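Long-range contacts in beta-L-arabinobiosidase (Bacteroides thetaiotaomicron, PDB 5MQR), which probably hydrolyses glycosidic linkages of complex plant pectin, as a multidomain bacterial glycosidase that combines a sialidase-like propeller region with a glycoside hydrolase domain: residues Trp245-Asp250 with Gly261-Asn266; Tyr268-Gly273 with Asp341-Thr346; Ala282-Ser287 with Leu299-Phe304; Trp332-Ser337 with Asn349-Glu354. All coordinates share one frame; numbering follows the deposited sequence.

Contact 1: Trp245-Asp250 with Gly261-Asn266; sequences WVEEAD and GYKAFN
Glu247 stretches over to Lys263 and Ala264, and its carboxylate carries most of what passes between these two parts of one long loop. Its CG stands opposite the carbonyl carbon (chi1 -64°) and the chain runs on extended, which delivers the carboxylate to the backbone of 261-266. There Glu247 OE2 accepts from Ala264 N at 2.8 Å, the amide arriving nearly along the C-O axis with an N-H...O angle of 145°. The same OE2 presses on Lys263 CA at 3.2 Å. The two long side chains cross at about a right angle, and the aliphatic part of the lysine, not its ammonium, lies against the carboxylate: Lys263 CD is 3.6 Å from Glu247 OE1, whereas Lys263 NZ stays 4.7 Å from it. Alongside, Val246 CG1, set between the backbone N and the carbonyl carbon (chi1 67°), rests on Tyr262 O at 3.5 Å. Glu247 OE2 also forms a salt bridge with Arg152 NE, from strand 148-157. With an alanine here, Ala264 N and Arg152 would both lose this acceptor, and the bend at 263-264 would probably be freer to shift. One carboxylate oxygen thus serves both a main-chain amide and a guanidinium, which ties the 263-264 bend to strand 148-157.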
loop_
_atom_site.group_PDB
_atom_site.type_symbol
_atom_site.label_atom_id
_atom_site.label_comp_id
_atom_site.label_asym_id
_atom_site.label_seq_id
_atom_site.Cartn_x
_atom_site.Cartn_y
_atom_site.Cartn_z
ATOM N N TRP A 245 -9.202 3.495 -37.623
ATOM C CA TRP A 245 -9.028 3.215 -39.046
ATOM C C TRP A 245 -8.537 4.439 -39.835
ATOM O O TRP A 245 -8.319 4.344 -41.035
ATOM C CB TRP A 245 -10.363 2.791 -39.652
ATOM C CG TRP A 245 -10.835 1.380 -39.368
ATOM C CD1 TRP A 245 -10.384 0.511 -38.401
ATOM C CD2 TRP A 245 -11.911 0.717 -40.034
ATOM N NE1 TRP A 245 -11.101 -0.668 -38.458
ATOM C CE2 TRP A 245 -12.053 -0.558 -39.441
ATOM C CE3 TRP A 245 -12.775 1.082 -41.077
ATOM C CZ2 TRP A 245 -13.012 -1.476 -39.873
ATOM C CZ3 TRP A 245 -13.727 0.176 -41.507
ATOM C CH2 TRP A 245 -13.838 -1.094 -40.913
ATOM N N VAL A 246 -8.370 5.579 -39.174
ATOM C CA VAL A 246 -8.096 6.847 -39.868
ATOM C C VAL A 246 -6.770 6.904 -40.633
ATOM O O VAL A 246 -6.688 7.577 -41.662
ATOM C CB VAL A 246 -8.164 8.043 -38.899
ATOM C CG1 VAL A 246 -7.009 7.997 -37.866
ATOM C CG2 VAL A 246 -8.215 9.371 -39.671
ATOM N N GLU A 247 -5.750 6.197 -40.156
ATOM C CA GLU A 247 -4.461 6.233 -40.831
ATOM C C GLU A 247 -4.428 5.511 -42.164
ATOM O O GLU A 247 -3.652 5.920 -43.018
ATOM C CB GLU A 247 -3.342 5.701 -39.945
ATOM C CG GLU A 247 -3.106 6.546 -38.717
ATOM C CD GLU A 247 -2.051 5.948 -37.812
ATOM O OE1 GLU A 247 -0.904 5.842 -38.290
ATOM O OE2 GLU A 247 -2.343 5.610 -36.636
ATOM N N GLU A 248 -5.224 4.442 -42.326
ATOM C CA GLU A 248 -5.211 3.606 -43.549
ATOM C C GLU A 248 -6.400 3.865 -44.457
ATOM O O GLU A 248 -6.303 3.686 -45.658
ATOM C CB GLU A 248 -5.194 2.119 -43.202
ATOM C CG GLU A 248 -4.051 1.682 -42.300
ATOM C CD GLU A 248 -4.294 1.829 -40.797
ATOM O OE1 GLU A 248 -5.406 2.184 -40.352
ATOM O OE2 GLU A 248 -3.328 1.580 -40.039
ATOM N N ALA A 249 -7.528 4.258 -43.868
ATOM C CA ALA A 249 -8.724 4.601 -44.623
ATOM C C ALA A 249 -8.452 5.766 -45.583
ATOM O O ALA A 249 -7.452 6.481 -45.412
ATOM C CB ALA A 249 -9.850 4.964 -43.662
ATOM N N ASP A 250 -9.330 5.934 -46.582
ATOM C CA ASP A 250 -9.321 7.115 -47.463
ATOM C C ASP A 250 -9.207 8.408 -46.641
ATOM O O ASP A 250 -9.763 8.517 -45.542
ATOM C CB ASP A 250 -10.615 7.221 -48.313
ATOM C CG ASP A 250 -10.687 6.198 -49.436
ATOM O OD1 ASP A 250 -9.751 5.378 -49.538
ATOM O OD2 ASP A 250 -11.679 6.206 -50.224
ATOM N N GLY A 261 -5.281 13.019 -38.963
ATOM C CA GLY A 261 -4.484 11.797 -38.861
ATOM C C GLY A 261 -3.679 11.694 -37.589
ATOM O O GLY A 261 -2.473 11.549 -37.630
ATOM N N TYR A 262 -4.366 11.771 -36.459
ATOM C CA TYR A 262 -3.784 11.481 -35.180
ATOM C C TYR A 262 -3.630 9.972 -35.171
ATOM O O TYR A 262 -4.436 9.256 -35.778
ATOM C CB TYR A 262 -4.690 11.964 -34.050
ATOM C CG TYR A 262 -4.966 13.461 -34.058
ATOM C CD1 TYR A 262 -3.920 14.397 -34.188
ATOM C CD2 TYR A 262 -6.269 13.956 -33.952
ATOM C CE1 TYR A 262 -4.166 15.766 -34.199
ATOM C CE2 TYR A 262 -6.520 15.331 -33.964
ATOM C CZ TYR A 262 -5.466 16.223 -34.077
ATOM O OH TYR A 262 -5.728 17.563 -34.079
ATOM N N LYS A 263 -2.601 9.486 -34.493
ATOM C CA LYS A 263 -2.139 8.123 -34.726
ATOM C C LYS A 263 -2.331 7.199 -33.561
ATOM O O LYS A 263 -2.109 7.593 -32.433
ATOM C CB LYS A 263 -0.662 8.146 -35.077
ATOM C CG LYS A 263 -0.378 9.185 -36.129
ATOM C CD LYS A 263 0.746 8.817 -37.064
ATOM C CE LYS A 263 0.656 9.719 -38.287
ATOM N NZ LYS A 263 1.877 9.545 -39.104
ATOM N N ALA A 264 -2.709 5.958 -33.867
ATOM C CA ALA A 264 -2.768 4.872 -32.891
ATOM C C ALA A 264 -3.713 5.186 -31.729
ATOM O O ALA A 264 -3.371 4.990 -30.555
ATOM C CB ALA A 264 -1.363 4.539 -32.393
ATOM N N PHE A 265 -4.886 5.707 -32.084
ATOM C CA PHE A 265 -5.973 5.966 -31.140
ATOM C C PHE A 265 -6.189 4.812 -30.164
ATOM O O PHE A 265 -6.225 3.638 -30.545
ATOM C CB PHE A 265 -7.258 6.225 -31.931
ATOM C CG PHE A 265 -8.499 6.391 -31.089
ATOM C CD1 PHE A 265 -9.229 5.282 -30.673
ATOM C CD2 PHE A 265 -8.966 7.659 -30.772
ATOM C CE1 PHE A 265 -10.381 5.429 -29.915
ATOM C CE2 PHE A 265 -10.130 7.832 -30.013
ATOM C CZ PHE A 265 -10.842 6.710 -29.582
ATOM N N ASN A 266 -6.302 5.151 -28.894
ATOM C CA ASN A 266 -6.900 4.248 -27.910
ATOM C C ASN A 266 -7.659 5.096 -26.930
ATOM O O ASN A 266 -7.424 6.293 -26.843
ATOM C CB ASN A 266 -5.881 3.335 -27.217
ATOM C CG ASN A 266 -4.752 4.084 -26.533
ATOM O OD1 ASN A 266 -4.602 4.010 -25.313
ATOM N ND2 ASN A 266 -3.926 4.777 -27.320
#

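Contact 2: Tyr268-Gly273 with Asp341-Thr346; sequences YTLPDG and DGLEYT
Tyr268 meets Gly342 and Tyr345 in a side-chain-to-turn contact between neighbouring sheets: the end of strand 266-269 and the turn after it lie against the turn that follows strand 334-339. The hydroxyl of Tyr268 is the hub. Tyr268 OH donates to Gly342 O at 2.6 Å, standing 36° above the carbonyl plane, and accepts from Tyr345 OH at 2.7 Å. The two rings come from opposite directions, Gly342 O lying in plane at the edge of the Tyr268 ring and Tyr268 OH in plane at the edge of the Tyr345 ring. A chi1 of 56°, which sets CG between the backbone N and the carbonyl carbon, aims the Tyr268 ring at Gly342 and Tyr345. With a phenylalanine in its place Gly342 O would lose its donor and Tyr345 OH its acceptor, and the Tyr345 ring would probably be less firmly positioned. The turn at 341-343, leading into strand 344-345 and with Ser339 just ahead of it, resembles the Asp box of sialidase-type propellers. Asp341 OD1 accepts from Leu343 N at 2.8 Å, which makes an Asx turn, and the bond from Glu344 N at 3.0 Å, on the syn lone pair, extends it to an Asx motif. Gly342 leaves room beside it for Leu270 CD2, which lies 3.5 Å from Gly342 O. Leu270 and Leu343 cross at about a right angle, CD2 to CD2 at 4.1 Å. Pro271, second residue of the type I turn 270-273, lays its CD 3.3 Å from Asp341 O.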
loop_
_atom_site.group_PDB
_atom_site.type_symbol
_atom_site.label_atom_id
_atom_site.label_comp_id
_atom_site.label_asym_id
_atom_site.label_seq_id
_atom_site.Cartn_x
_atom_site.Cartn_y
_atom_site.Cartn_z
ATOM N N TYR A 268 -10.444 5.062 -23.163
ATOM C CA TYR A 268 -11.063 4.401 -22.033
ATOM C C TYR A 268 -12.157 5.265 -21.446
ATOM O O TYR A 268 -12.218 6.459 -21.724
ATOM C CB TYR A 268 -10.033 4.039 -20.971
ATOM C CG TYR A 268 -9.169 5.157 -20.425
ATOM C CD1 TYR A 268 -9.658 6.078 -19.491
ATOM C CD2 TYR A 268 -7.834 5.249 -20.784
ATOM C CE1 TYR A 268 -8.836 7.075 -18.969
ATOM C CE2 TYR A 268 -6.999 6.230 -20.271
ATOM C CZ TYR A 268 -7.493 7.142 -19.352
ATOM O OH TYR A 268 -6.649 8.089 -18.822
ATOM N N THR A 269 -12.988 4.644 -20.617
ATOM C CA THR A 269 -14.159 5.277 -20.041
ATOM C C THR A 269 -13.823 5.783 -18.639
ATOM O O THR A 269 -13.374 5.030 -17.786
ATOM C CB THR A 269 -15.349 4.296 -20.009
ATOM O OG1 THR A 269 -15.646 3.871 -21.351
ATOM C CG2 THR A 269 -16.593 4.974 -19.411
ATOM N N LEU A 270 -14.026 7.076 -18.430
ATOM C CA LEU A 270 -13.773 7.727 -17.142
ATOM C C LEU A 270 -14.881 7.378 -16.129
ATOM O O LEU A 270 -15.910 6.851 -16.512
ATOM C CB LEU A 270 -13.721 9.248 -17.345
ATOM C CG LEU A 270 -12.626 9.815 -18.244
ATOM C CD1 LEU A 270 -12.869 11.295 -18.485
ATOM C CD2 LEU A 270 -11.259 9.571 -17.605
ATOM N N PRO A 271 -14.678 7.660 -14.836
ATOM C CA PRO A 271 -15.736 7.284 -13.876
ATOM C C PRO A 271 -17.100 7.928 -14.121
ATOM O O PRO A 271 -18.097 7.313 -13.773
ATOM C CB PRO A 271 -15.161 7.712 -12.521
ATOM C CG PRO A 271 -13.680 7.652 -12.735
ATOM C CD PRO A 271 -13.461 8.117 -14.145
ATOM N N ASP A 272 -17.141 9.117 -14.730
ATOM C CA ASP A 272 -18.415 9.777 -15.113
ATOM C C ASP A 272 -19.010 9.318 -16.466
ATOM O O ASP A 272 -20.016 9.852 -16.909
ATOM C CB ASP A 272 -18.297 11.330 -15.053
ATOM C CG ASP A 272 -17.212 11.934 -16.019
ATOM O OD1 ASP A 272 -16.834 11.349 -17.068
ATOM O OD2 ASP A 272 -16.704 13.033 -15.690
ATOM N N GLY A 273 -18.397 8.353 -17.145
ATOM C CA GLY A 273 -18.912 7.875 -18.429
ATOM C C GLY A 273 -18.421 8.614 -19.658
ATOM O O GLY A 273 -18.732 8.206 -20.772
ATOM N N ASP A 341 -8.321 8.527 -11.175
ATOM C CA ASP A 341 -9.505 9.051 -11.844
ATOM C C ASP A 341 -9.466 9.022 -13.371
ATOM O O ASP A 341 -10.422 9.438 -14.010
ATOM C CB ASP A 341 -9.801 10.483 -11.347
ATOM C CG ASP A 341 -8.619 11.470 -11.555
ATOM O OD1 ASP A 341 -7.797 11.274 -12.492
ATOM O OD2 ASP A 341 -8.526 12.445 -10.758
ATOM N N GLY A 342 -8.383 8.529 -13.962
ATOM C CA GLY A 342 -8.263 8.521 -15.414
ATOM C C GLY A 342 -7.875 9.843 -16.073
ATOM O O GLY A 342 -7.808 9.908 -17.298
ATOM N N LEU A 343 -7.613 10.889 -15.275
ATOM C CA LEU A 343 -7.179 12.172 -15.807
ATOM C C LEU A 343 -5.808 12.556 -15.284
ATOM O O LEU A 343 -4.906 12.750 -16.068
ATOM C CB LEU A 343 -8.212 13.246 -15.509
ATOM C CG LEU A 343 -9.505 13.111 -16.309
ATOM C CD1 LEU A 343 -10.454 14.244 -15.913
ATOM C CD2 LEU A 343 -9.280 13.123 -17.822
ATOM N N GLU A 344 -5.651 12.661 -13.971
ATOM C CA GLU A 344 -4.352 12.984 -13.366
ATOM C C GLU A 344 -3.504 11.752 -13.093
ATOM O O GLU A 344 -3.894 10.896 -12.330
ATOM C CB GLU A 344 -4.534 13.740 -12.047
ATOM C CG GLU A 344 -3.226 14.234 -11.405
ATOM C CD GLU A 344 -3.433 14.893 -10.045
ATOM O OE1 GLU A 344 -4.581 14.942 -9.556
ATOM O OE2 GLU A 344 -2.443 15.328 -9.427
ATOM N N TYR A 345 -2.325 11.701 -13.692
ATOM C CA TYR A 345 -1.389 10.622 -13.461
ATOM C C TYR A 345 -0.287 11.149 -12.598
ATOM O O TYR A 345 0.187 12.257 -12.816
ATOM C CB TYR A 345 -0.853 10.080 -14.784
ATOM C CG TYR A 345 -1.876 9.210 -15.479
ATOM C CD1 TYR A 345 -2.899 9.769 -16.237
ATOM C CD2 TYR A 345 -1.839 7.823 -15.356
ATOM C CE1 TYR A 345 -3.838 8.981 -16.856
ATOM C CE2 TYR A 345 -2.788 7.025 -15.968
ATOM C CZ TYR A 345 -3.778 7.611 -16.731
ATOM O OH TYR A 345 -4.727 6.824 -17.364
ATOM N N THR A 346 0.095 10.366 -11.597
ATOM C CA THR A 346 0.953 10.852 -10.523
ATOM C C THR A 346 2.209 10.048 -10.272
ATOM O O THR A 346 3.024 10.484 -9.490
ATOM C CB THR A 346 0.158 10.900 -9.190
ATOM O OG1 THR A 346 -0.278 9.588 -8.843
ATOM C CG2 THR A 346 -1.077 11.783 -9.345
#

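Contact 3: Ala282-Ser287 with Leu299-Phe304; sequences ALTSIS and LRAKGF
Ala282, Leu299 and Thr284 account for much of the surface that these two segments bury against each other. Ala282 works at the end of the pairing. Its carbonyl oxygen accepts from Ala301 N at 2.8 Å, with the donor 36° above the carbonyl plane, while its methyl points at the second segment and lies 4.2 Å from both Ala301 CB and Phe304 CB. That apolar corner sits beside the type II turn 301-304, which brings Phe304 back toward Ala282. Leu299 contributes mainly through its backbone: Leu299 O accepts from Thr284 N at 3.0 Å and also receives a CA-H...O contact from Leu283. A water accepts from Leu299 N at 2.8 Å and also lies 2.7 Å from Thr284 O. Thr284 turns its methyl to the partner segment, CG2 resting 3.8 Å from Ala301 CB; the torsion that does this (chi1 -168°) holds OG1 anti to the backbone N, and OG1 is bonded to Ser277 O on the neighbouring strand 275-278. Between these residues Leu283 and Arg300 form an antiparallel non-hydrogen-bonded pair, and Leu283 CD2 folds over Arg300 N at 3.5 Å. Strands 283-287 and 299-300 are the third and fourth strands of a four-stranded antiparallel propeller blade, and their connection starts at Ser287, whose OG bonds Gly291 N and Thr293 O, consistent with the Asp box of BNR repeats.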
loop_
_atom_site.group_PDB
_atom_site.type_symbol
_atom_site.label_atom_id
_atom_site.label_comp_id
_atom_site.label_asym_id
_atom_site.label_seq_id
_atom_site.Cartn_x
_atom_site.Cartn_y
_atom_site.Cartn_z
ATOM N N ALA A 282 1.342 11.299 -26.998
ATOM C CA ALA A 282 0.333 11.519 -25.998
ATOM C C ALA A 282 -0.596 12.711 -26.300
ATOM O O ALA A 282 -1.035 13.395 -25.384
ATOM C CB ALA A 282 1.002 11.632 -24.634
ATOM N N LEU A 283 -0.923 12.944 -27.575
ATOM C CA LEU A 283 -2.075 13.795 -27.880
ATOM C C LEU A 283 -3.301 13.177 -27.187
ATOM O O LEU A 283 -3.413 11.944 -27.016
ATOM C CB LEU A 283 -2.338 13.962 -29.379
ATOM C CG LEU A 283 -1.250 14.637 -30.240
ATOM C CD1 LEU A 283 -1.657 14.683 -31.699
ATOM C CD2 LEU A 283 -0.905 16.043 -29.794
ATOM N N THR A 284 -4.200 14.039 -26.743
ATOM C CA THR A 284 -5.290 13.569 -25.902
ATOM C C THR A 284 -6.529 14.433 -26.034
ATOM O O THR A 284 -6.443 15.629 -26.287
ATOM C CB THR A 284 -4.818 13.416 -24.456
ATOM O OG1 THR A 284 -5.804 12.703 -23.694
ATOM C CG2 THR A 284 -4.537 14.782 -23.845
ATOM N N SER A 285 -7.685 13.790 -25.890
ATOM C CA SER A 285 -8.970 14.473 -25.933
ATOM C C SER A 285 -10.016 13.737 -25.084
ATOM O O SER A 285 -9.696 12.819 -24.286
ATOM C CB SER A 285 -9.442 14.645 -27.380
ATOM O OG SER A 285 -10.644 15.369 -27.432
ATOM N N ILE A 286 -11.248 14.221 -25.206
ATOM C CA ILE A 286 -12.387 13.721 -24.446
ATOM C C ILE A 286 -13.591 13.745 -25.362
ATOM O O ILE A 286 -13.723 14.660 -26.189
ATOM C CB ILE A 286 -12.735 14.637 -23.263
ATOM C CG1 ILE A 286 -11.567 14.810 -22.304
ATOM C CG2 ILE A 286 -13.961 14.111 -22.517
ATOM C CD1 ILE A 286 -11.346 13.689 -21.323
ATOM N N SER A 287 -14.452 12.746 -25.207
ATOM C CA SER A 287 -15.732 12.682 -25.911
ATOM C C SER A 287 -16.828 12.479 -24.874
ATOM O O SER A 287 -16.683 11.663 -23.961
ATOM C CB SER A 287 -15.766 11.536 -26.923
ATOM O OG SER A 287 -17.034 11.461 -27.566
ATOM N N LEU A 299 -4.277 18.553 -27.905
ATOM C CA LEU A 299 -2.915 18.851 -27.551
ATOM C C LEU A 299 -2.262 17.687 -26.821
ATOM O O LEU A 299 -2.942 16.783 -26.312
ATOM C CB LEU A 299 -2.876 20.098 -26.667
ATOM C CG LEU A 299 -3.477 21.375 -27.261
ATOM C CD1 LEU A 299 -3.435 22.487 -26.220
ATOM C CD2 LEU A 299 -2.796 21.807 -28.559
ATOM N N ARG A 300 -0.930 17.750 -26.752
ATOM C CA ARG A 300 -0.139 16.815 -25.977
ATOM C C ARG A 300 -0.610 16.868 -24.548
ATOM O O ARG A 300 -0.954 17.924 -24.049
ATOM C CB ARG A 300 1.342 17.168 -26.013
ATOM C CG ARG A 300 2.018 16.987 -27.365
ATOM C CD ARG A 300 3.455 17.490 -27.326
ATOM N NE ARG A 300 4.207 17.303 -28.584
ATOM C CZ ARG A 300 5.128 16.352 -28.823
ATOM N NH1 ARG A 300 5.454 15.417 -27.922
ATOM N NH2 ARG A 300 5.740 16.319 -30.007
ATOM N N ALA A 301 -0.604 15.718 -23.898
ATOM C CA ALA A 301 -0.996 15.600 -22.509
ATOM C C ALA A 301 0.094 16.230 -21.675
ATOM O O ALA A 301 1.257 15.811 -21.751
ATOM C CB ALA A 301 -1.177 14.139 -22.141
ATOM N N LYS A 302 -0.277 17.232 -20.887
ATOM C CA LYS A 302 0.715 18.053 -20.196
ATOM C C LYS A 302 1.476 17.191 -19.210
ATOM O O LYS A 302 0.892 16.330 -18.535
ATOM C CB LYS A 302 0.071 19.271 -19.501
ATOM C CG LYS A 302 -0.399 20.296 -20.523
ATOM C CD LYS A 302 -0.901 21.612 -19.939
ATOM C CE LYS A 302 -1.261 22.571 -21.093
ATOM N NZ LYS A 302 -1.440 23.994 -20.639
ATOM N N GLY A 303 2.783 17.380 -19.193
ATOM C CA GLY A 303 3.655 16.667 -18.280
ATOM C C GLY A 303 4.155 15.298 -18.738
ATOM O O GLY A 303 5.205 14.832 -18.246
ATOM N N PHE A 304 3.415 14.639 -19.630
ATOM C CA PHE A 304 3.829 13.343 -20.158
ATOM C C PHE A 304 5.066 13.516 -21.044
ATOM O O PHE A 304 5.138 14.412 -21.897
ATOM C CB PHE A 304 2.703 12.645 -20.960
ATOM C CG PHE A 304 1.782 11.825 -20.125
ATOM C CD1 PHE A 304 0.636 12.383 -19.562
ATOM C CD2 PHE A 304 2.047 10.484 -19.898
ATOM C CE1 PHE A 304 -0.213 11.626 -18.761
ATOM C CE2 PHE A 304 1.188 9.711 -19.125
ATOM C CZ PHE A 304 0.060 10.290 -18.548
HETATM O O HOH W 1 -5.517 18.053 -25.397
#

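Contact 4: Trp332-Ser337 with Asn349-Glu354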
loop_
_atom_site.group_PDB
_atom_site.type_symbol
_atom_site.label_atom_id
_atom_site.label_comp_id
_atom_site.label_asym_id
_atom_site.label_seq_id
_atom_site.Cartn_x
_atom_site.Cartn_y
_atom_site.Cartn_z
ATOM N N TRP A 332 12.903 3.529 -24.916
ATOM C CA TRP A 332 13.172 2.789 -23.683
ATOM C C TRP A 332 13.147 3.729 -22.473
ATOM O O TRP A 332 13.308 4.911 -22.645
ATOM C CB TRP A 332 14.541 2.126 -23.754
ATOM C CG TRP A 332 15.733 3.061 -23.742
ATOM C CD1 TRP A 332 16.293 3.665 -22.652
ATOM C CD2 TRP A 332 16.533 3.444 -24.860
ATOM N NE1 TRP A 332 17.404 4.398 -23.022
ATOM C CE2 TRP A 332 17.561 4.294 -24.376
ATOM C CE3 TRP A 332 16.490 3.152 -26.228
ATOM C CZ2 TRP A 332 18.530 4.864 -25.221
ATOM C CZ3 TRP A 332 17.473 3.714 -27.073
ATOM C CH2 TRP A 332 18.476 4.549 -26.563
ATOM N N PRO A 333 12.920 3.230 -21.266
ATOM C CA PRO A 333 12.312 1.921 -21.011
ATOM C C PRO A 333 10.833 1.934 -21.359
ATOM O O PRO A 333 10.326 2.914 -21.901
ATOM C CB PRO A 333 12.472 1.766 -19.507
ATOM C CG PRO A 333 12.322 3.185 -19.012
ATOM C CD PRO A 333 12.895 4.084 -20.067
ATOM N N LEU A 334 10.160 0.838 -21.066
ATOM C CA LEU A 334 8.710 0.821 -21.105
ATOM C C LEU A 334 8.299 1.021 -19.645
ATOM O O LEU A 334 8.779 0.292 -18.762
ATOM C CB LEU A 334 8.183 -0.497 -21.643
ATOM C CG LEU A 334 6.701 -0.528 -22.026
ATOM C CD1 LEU A 334 6.454 0.379 -23.221
ATOM C CD2 LEU A 334 6.281 -1.945 -22.365
ATOM N N ALA A 335 7.461 2.023 -19.406
ATOM C CA ALA A 335 7.113 2.465 -18.062
ATOM C C ALA A 335 5.602 2.473 -17.872
ATOM O O ALA A 335 4.837 2.359 -18.832
ATOM C CB ALA A 335 7.676 3.863 -17.839
ATOM N N ILE A 336 5.193 2.622 -16.625
ATOM C CA ILE A 336 3.797 2.674 -16.243
ATOM C C ILE A 336 3.585 3.878 -15.308
ATOM O O ILE A 336 4.409 4.159 -14.417
ATOM C CB ILE A 336 3.309 1.355 -15.588
ATOM C CG1 ILE A 336 1.801 1.442 -15.250
ATOM C CG2 ILE A 336 4.139 0.972 -14.350
ATOM C CD1 ILE A 336 1.188 0.125 -14.807
ATOM N N SER A 337 2.489 4.593 -15.557
ATOM C CA SER A 337 2.025 5.675 -14.716
ATOM C C SER A 337 0.599 5.353 -14.252
ATOM O O SER A 337 -0.209 4.877 -15.036
ATOM C CB SER A 337 2.058 7.023 -15.481
ATOM O OG SER A 337 3.375 7.506 -15.750
ATOM N N ASN A 349 6.967 4.393 -12.993
ATOM C CA ASN A 349 7.767 3.226 -12.627
ATOM C C ASN A 349 7.998 2.344 -13.853
ATOM O O ASN A 349 7.423 2.573 -14.927
ATOM C CB ASN A 349 7.045 2.432 -11.543
ATOM C CG ASN A 349 6.932 3.210 -10.233
ATOM O OD1 ASN A 349 5.923 3.867 -9.982
ATOM N ND2 ASN A 349 7.988 3.175 -9.429
ATOM N N LEU A 350 8.861 1.355 -13.684
ATOM C CA LEU A 350 9.301 0.480 -14.774
ATOM C C LEU A 350 8.376 -0.709 -14.998
ATOM O O LEU A 350 7.881 -1.336 -14.041
ATOM C CB LEU A 350 10.700 -0.046 -14.463
ATOM C CG LEU A 350 11.419 -0.795 -15.595
ATOM C CD1 LEU A 350 11.832 0.201 -16.672
ATOM C CD2 LEU A 350 12.610 -1.510 -14.988
ATOM N N VAL A 351 8.143 -1.008 -16.273
ATOM C CA VAL A 351 7.525 -2.262 -16.697
ATOM C C VAL A 351 8.628 -3.139 -17.296
ATOM O O VAL A 351 8.869 -4.217 -16.788
ATOM C CB VAL A 351 6.396 -2.035 -17.719
ATOM C CG1 VAL A 351 5.878 -3.360 -18.274
ATOM C CG2 VAL A 351 5.264 -1.243 -17.077
ATOM N N HIS A 352 9.308 -2.652 -18.334
ATOM C CA HIS A 352 10.358 -3.402 -19.030
ATOM C C HIS A 352 11.566 -2.489 -19.242
ATOM O O HIS A 352 11.478 -1.492 -19.946
ATOM C CB HIS A 352 9.796 -3.938 -20.356
ATOM C CG HIS A 352 10.752 -4.782 -21.147
ATOM N ND1 HIS A 352 10.477 -6.087 -21.492
ATOM C CD2 HIS A 352 11.933 -4.480 -21.736
ATOM C CE1 HIS A 352 11.466 -6.560 -22.233
ATOM N NE2 HIS A 352 12.364 -5.606 -22.385
ATOM N N GLY A 353 12.684 -2.830 -18.604
ATOM C CA GLY A 353 13.881 -1.991 -18.584
ATOM C C GLY A 353 15.106 -2.555 -19.253
ATOM O O GLY A 353 16.166 -1.936 -19.211
ATOM N N GLU A 354 14.952 -3.714 -19.887
ATOM C CA GLU A 354 16.029 -4.380 -20.633
ATOM C C GLU A 354 15.921 -4.070 -22.133
ATOM O O GLU A 354 14.828 -3.794 -22.644
ATOM C CB GLU A 354 15.920 -5.892 -20.420
ATOM C CG GLU A 354 16.055 -6.334 -18.963
ATOM C CD GLU A 354 17.479 -6.180 -18.436
ATOM O OE1 GLU A 354 18.434 -6.325 -19.237
ATOM O OE2 GLU A 354 17.664 -5.936 -17.215
HETATM O O HOH W 2 3.818 3.919 -11.703
#
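Val351 drops its CG2 methyl onto the flank of Ile336, 3.6 Å from Ile336 CB, the two side chains crossing at about a right angle. With CG1 anti to the backbone N (chi1 173°), CG2 is left beside that N, turned to Ile336. The strand pairing slips by one residue here: Val351 and His352 both face Leu334 in a classic beta bulge. Leu334 O grips both amides, Val351 N at 2.9 Å and His352 N at 3.0 Å, which approach from the same face of its carbonyl plane. Ahead of the bulge, after a cis peptide bond, Pro333 pushes CB against Leu350 CD1 at 3.3 Å, unusually tight. Ala335, paired with Leu350, touches Asn349 O with its CB at 3.2 Å. Ile336 and Asn349 pair through two hydrogen bonds, and a water links Ile336 O to Asn349 OD1. Leu334 and His352 share a face with Ile336 and Asn349. Strand 334-339 lies between strands 321-325 and 349-350; on the face of Leu334 and Ile336, strands 387-393 and 397-403 pack, His352 bonding Tyr391 and meeting Trp399 edge-to-face, while Asn349 ND2 reaches Ser46 O.

In the fold
From the N terminus, contact 1 comes first, closing a short irregular loop that leads into strand 266-269. Contact 2 opens just after it and closes only at 341-346, a long loop that encloses contact 3, the outer hairpin of the sheet made by strands 266-269 to 299-300. Contact 4 begins before contact 2 closes and ends after it, so these two cross along the chain; it pairs the last two strands of the following sheet, 311-315 to 349-350. Tyr262 of contact 1 packs on Leu283 of contact 3, and Phe304 of contact 3 on Tyr345 of contact 2, whose ring also touches Ser337 of contact 4. Neighbouring propeller sheets are thereby joined.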